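Local coordinates for protein dihydrolipoyl dehydrogenase (Elizabethkingia anophelis NUHP1, PDB 6UZI) that probably oxidises the dihydrolipoyl groups of lipoylated proteins with NAD(+), by way of a bound FAD and a redox-active disulfide, at residues S398-G403 and P454-A459. Sequence-based numbering, arbitrary orientation.
With ZN (zinc ion), chain F; EDO (1,2-ethanediol), chain J.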
ATOM      1  N   SER A 398      -4.951  -6.527  11.409  1.00 35.34           N
ATOM      2  CA  SER A 398      -3.495  -6.610  11.360  1.00 38.85           C
ATOM      3  C   SER A 398      -2.801  -6.080  12.610  1.00 40.14           C
ATOM      4  O   SER A 398      -1.600  -6.317  12.772  1.00 36.62           O
ATOM      5  CB  SER A 398      -2.958  -5.843  10.144  1.00 32.24           C
ATOM      6  OG  SER A 398      -2.970  -4.442  10.379  1.00 38.16           O
ATOM      7  N   MET A 399      -3.520  -5.363  13.474  1.00 47.74           N
ATOM      8  CA  MET A 399      -3.018  -4.674  14.663  1.00 42.66           C
ATOM      9  C   MET A 399      -2.162  -3.462  14.324  1.00 49.95           C
ATOM     10  O   MET A 399      -1.553  -2.876  15.222  1.00 62.84           O
ATOM     11  CB  MET A 399      -2.249  -5.607  15.604  1.00 36.11           C
ATOM     12  CG  MET A 399      -3.055  -6.798  16.060  1.00 43.16           C
ATOM     13  SD  MET A 399      -2.357  -7.593  17.521  1.00 51.79           S
ATOM     14  CE  MET A 399      -1.044  -8.531  16.777  1.00 43.28           C
ATOM     15  N   ASP A 400      -2.132  -3.037  13.059  1.00 46.32           N
ATOM     16  CA  ASP A 400      -1.432  -1.813  12.667  1.00 36.79           C
ATOM     17  C   ASP A 400      -2.446  -0.670  12.667  1.00 38.61           C
ATOM     18  O   ASP A 400      -2.950  -0.233  11.631  1.00 45.45           O
ATOM     19  CB  ASP A 400      -0.749  -1.990  11.316  1.00 41.71           C
ATOM     20  CG  ASP A 400       0.324  -3.076  11.341  1.00 49.89           C
ATOM     21  OD1 ASP A 400       1.044  -3.176  12.355  1.00 57.13           O
ATOM     22  OD2 ASP A 400       0.435  -3.843  10.362  1.00 54.48           O
ATOM     23  N   THR A 401      -2.733  -0.172  13.872  1.00 35.55           N
ATOM     24  CA  THR A 401      -3.851   0.729  14.109  1.00 33.71           C
ATOM     25  C   THR A 401      -3.461   2.183  14.339  1.00 39.65           C
ATOM     26  O   THR A 401      -4.354   3.022  14.511  1.00 39.55           O
ATOM     27  CB  THR A 401      -4.659   0.238  15.310  1.00 35.28           C
ATOM     28  OG1 THR A 401      -3.784   0.090  16.434  1.00 36.26           O
ATOM     29  CG2 THR A 401      -5.287  -1.102  14.991  1.00 35.66           C
ATOM     30  N   ASP A 402      -2.172   2.508  14.382  1.00 28.35           N
ATOM     31  CA  ASP A 402      -1.773   3.884  14.658  1.00 31.27           C
ATOM     32  C   ASP A 402      -1.969   4.776  13.443  1.00 33.58           C
ATOM     33  O   ASP A 402      -1.754   4.357  12.302  1.00 40.72           O
ATOM     34  CB  ASP A 402      -0.314   3.958  15.108  1.00 34.24           C
ATOM     35  CG  ASP A 402      -0.103   3.393  16.500  1.00 47.87           C
ATOM     36  OD1 ASP A 402      -1.089   2.951  17.134  1.00 50.14           O
ATOM     37  OD2 ASP A 402       1.055   3.390  16.958  1.00 52.70           O
ATOM     38  N   GLY A 403      -2.400   6.002  13.694  1.00 32.65           N
ATOM     39  CA  GLY A 403      -2.310   7.053  12.708  1.00 28.42           C
ATOM     40  C   GLY A 403      -3.653   7.634  12.312  1.00 32.80           C
ATOM     41  O   GLY A 403      -4.709   7.304  12.860  1.00 39.37           O
ATOM     42  N   PRO A 454     -11.783  -4.869   2.780  1.00 45.34           N
ATOM     43  CA  PRO A 454     -11.150  -3.905   3.689  1.00 39.55           C
ATOM     44  C   PRO A 454      -9.716  -3.537   3.298  1.00 38.85           C
ATOM     45  O   PRO A 454      -8.894  -4.428   3.104  1.00 42.24           O
ATOM     46  CB  PRO A 454     -11.167  -4.648   5.019  1.00 41.65           C
ATOM     47  CG  PRO A 454     -11.008  -6.087   4.624  1.00 39.86           C
ATOM     48  CD  PRO A 454     -11.681  -6.249   3.290  1.00 39.47           C
ATOM     49  N   THR A 455      -9.421  -2.242   3.178  1.00 33.43           N
ATOM     50  CA  THR A 455      -8.075  -1.768   2.885  1.00 30.10           C
ATOM     51  C   THR A 455      -7.781  -0.544   3.730  1.00 36.69           C
ATOM     52  O   THR A 455      -8.682   0.076   4.296  1.00 50.36           O
ATOM     53  CB  THR A 455      -7.890  -1.412   1.410  1.00 34.13           C
ATOM     54  OG1 THR A 455      -8.845  -0.406   1.051  1.00 40.76           O
ATOM     55  CG2 THR A 455      -8.060  -2.637   0.527  1.00 31.02           C
ATOM     56  N   TYR A 456      -6.501  -0.182   3.803  1.00 32.46           N
ATOM     57  CA  TYR A 456      -6.135   1.029   4.527  1.00 31.78           C
ATOM     58  C   TYR A 456      -6.565   2.277   3.770  1.00 39.35           C
ATOM     59  O   TYR A 456      -6.792   3.325   4.388  1.00 34.94           O
ATOM     60  CB  TYR A 456      -4.633   1.046   4.791  1.00 28.52           C
ATOM     61  CG  TYR A 456      -4.180  -0.109   5.643  1.00 37.86           C
ATOM     62  CD1 TYR A 456      -3.387  -1.123   5.109  1.00 30.13           C
ATOM     63  CD2 TYR A 456      -4.583  -0.215   6.971  1.00 36.74           C
ATOM     64  CE1 TYR A 456      -2.986  -2.195   5.881  1.00 27.47           C
ATOM     65  CE2 TYR A 456      -4.183  -1.286   7.754  1.00 42.14           C
ATOM     66  CZ  TYR A 456      -3.384  -2.272   7.204  1.00 38.84           C
ATOM     67  OH  TYR A 456      -2.989  -3.338   7.976  1.00 39.74           O
ATOM     68  N   THR A 457      -6.699   2.184   2.440  1.00 44.22           N
ATOM     69  CA  THR A 457      -7.094   3.340   1.643  1.00 40.37           C
ATOM     70  C   THR A 457      -8.525   3.786   1.920  1.00 35.83           C
ATOM     71  O   THR A 457      -8.876   4.923   1.586  1.00 32.76           O
ATOM     72  CB  THR A 457      -6.937   3.042   0.147  1.00 46.90           C
ATOM     73  OG1 THR A 457      -7.688   1.873  -0.200  1.00 45.31           O
ATOM     74  CG2 THR A 457      -5.468   2.819  -0.203  1.00 43.57           C
ATOM     75  N   GLU A 458      -9.348   2.940   2.552  1.00 30.69           N
ATOM     76  CA  GLU A 458     -10.694   3.377   2.915  1.00 31.94           C
ATOM     77  C   GLU A 458     -10.643   4.563   3.860  1.00 35.85           C
ATOM     78  O   GLU A 458     -11.587   5.359   3.908  1.00 34.87           O
ATOM     79  CB  GLU A 458     -11.489   2.234   3.551  1.00 34.09           C
ATOM     80  CG  GLU A 458     -11.702   1.034   2.659  1.00 43.10           C
ATOM     81  CD  GLU A 458     -12.767   0.098   3.183  1.00 63.41           C
ATOM     82  OE1 GLU A 458     -12.429  -0.796   3.988  1.00 69.72           O
ATOM     83  OE2 GLU A 458     -13.943   0.255   2.791  1.00 91.35           O
ATOM     84  N   ALA A 459      -9.545   4.704   4.611  1.00 40.87           N
ATOM     85  CA  ALA A 459      -9.389   5.875   5.462  1.00 39.88           C
ATOM     86  C   ALA A 459      -9.291   7.144   4.636  1.00 41.04           C
ATOM     87  O   ALA A 459      -9.773   8.201   5.062  1.00 47.84           O
ATOM     88  CB  ALA A 459      -8.152   5.726   6.345  1.00 34.05           C
TER
HETATM   89 ZN    ZN F 502     -15.663  -0.109   4.073  1.00 95.33          ZN
HETATM   90  C1  EDO J 506       2.261  -2.935  15.849  1.00 83.28           C
HETATM   91  O1  EDO J 506       3.635  -2.747  16.244  1.00 82.40           O
HETATM   92  C2  EDO J 506       1.295  -2.146  16.744  1.00 77.66           C
HETATM   93  O2  EDO J 506       0.486  -3.020  17.551  1.00 73.56           O
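Tyr456 reaches across to Ser398 with the phenol end of its ring, and this pair makes the one hydrogen bond across the contact, with Asp400 packing beside it. Ser398 OG lies at the edge of the ring, in its plane, and makes a hydrogen bond of 2.6 Å to Tyr456 OH in which either hydroxyl could be the donor. Tyr456 carries its ring beside its own backbone N, with CG anti to the carbonyl carbon (chi1 -62°), and this sends the long axis of the side chain toward the end of helix 393-398. Ser398 turns OG between its backbone N and carbonyl carbon (chi1 77°); there OG accepts a hydrogen bond from Asp400 N at 3.1 Å, with an N-H...O angle of 157°, closing an ST turn just where Met399 leaves the helix with positive phi. Asp400 stands alongside: its O comes within 4.2 Å of Tyr456 CE2, obliquely to the ring, and its OD2 stays 4.2 Å from Tyr456 OH. The other carboxylate oxygen of Asp400, OD1, is hydrogen-bonded to Trp362. Arg394 and Ser395 of helix 393-398, together with Met389, Arg425 and Met429, pack round the Tyr456 side chain. Within the dimerisation domain the tyrosine thus ties the end of helix 393-398 to the turn that leads into helix 458-469. Two residues on, Glu458 OE2 binds the zinc ion at 2.2 Å, with His453 of the same chain and Glu333 of the second subunit, so the metal bridges the dimer. Chemically, Ser398 OG is gripped by the amide of Asp400 and the phenol of Tyr456 together, which should restrain its rotation and gives the buried tyrosine a polar partner for its hydroxyl.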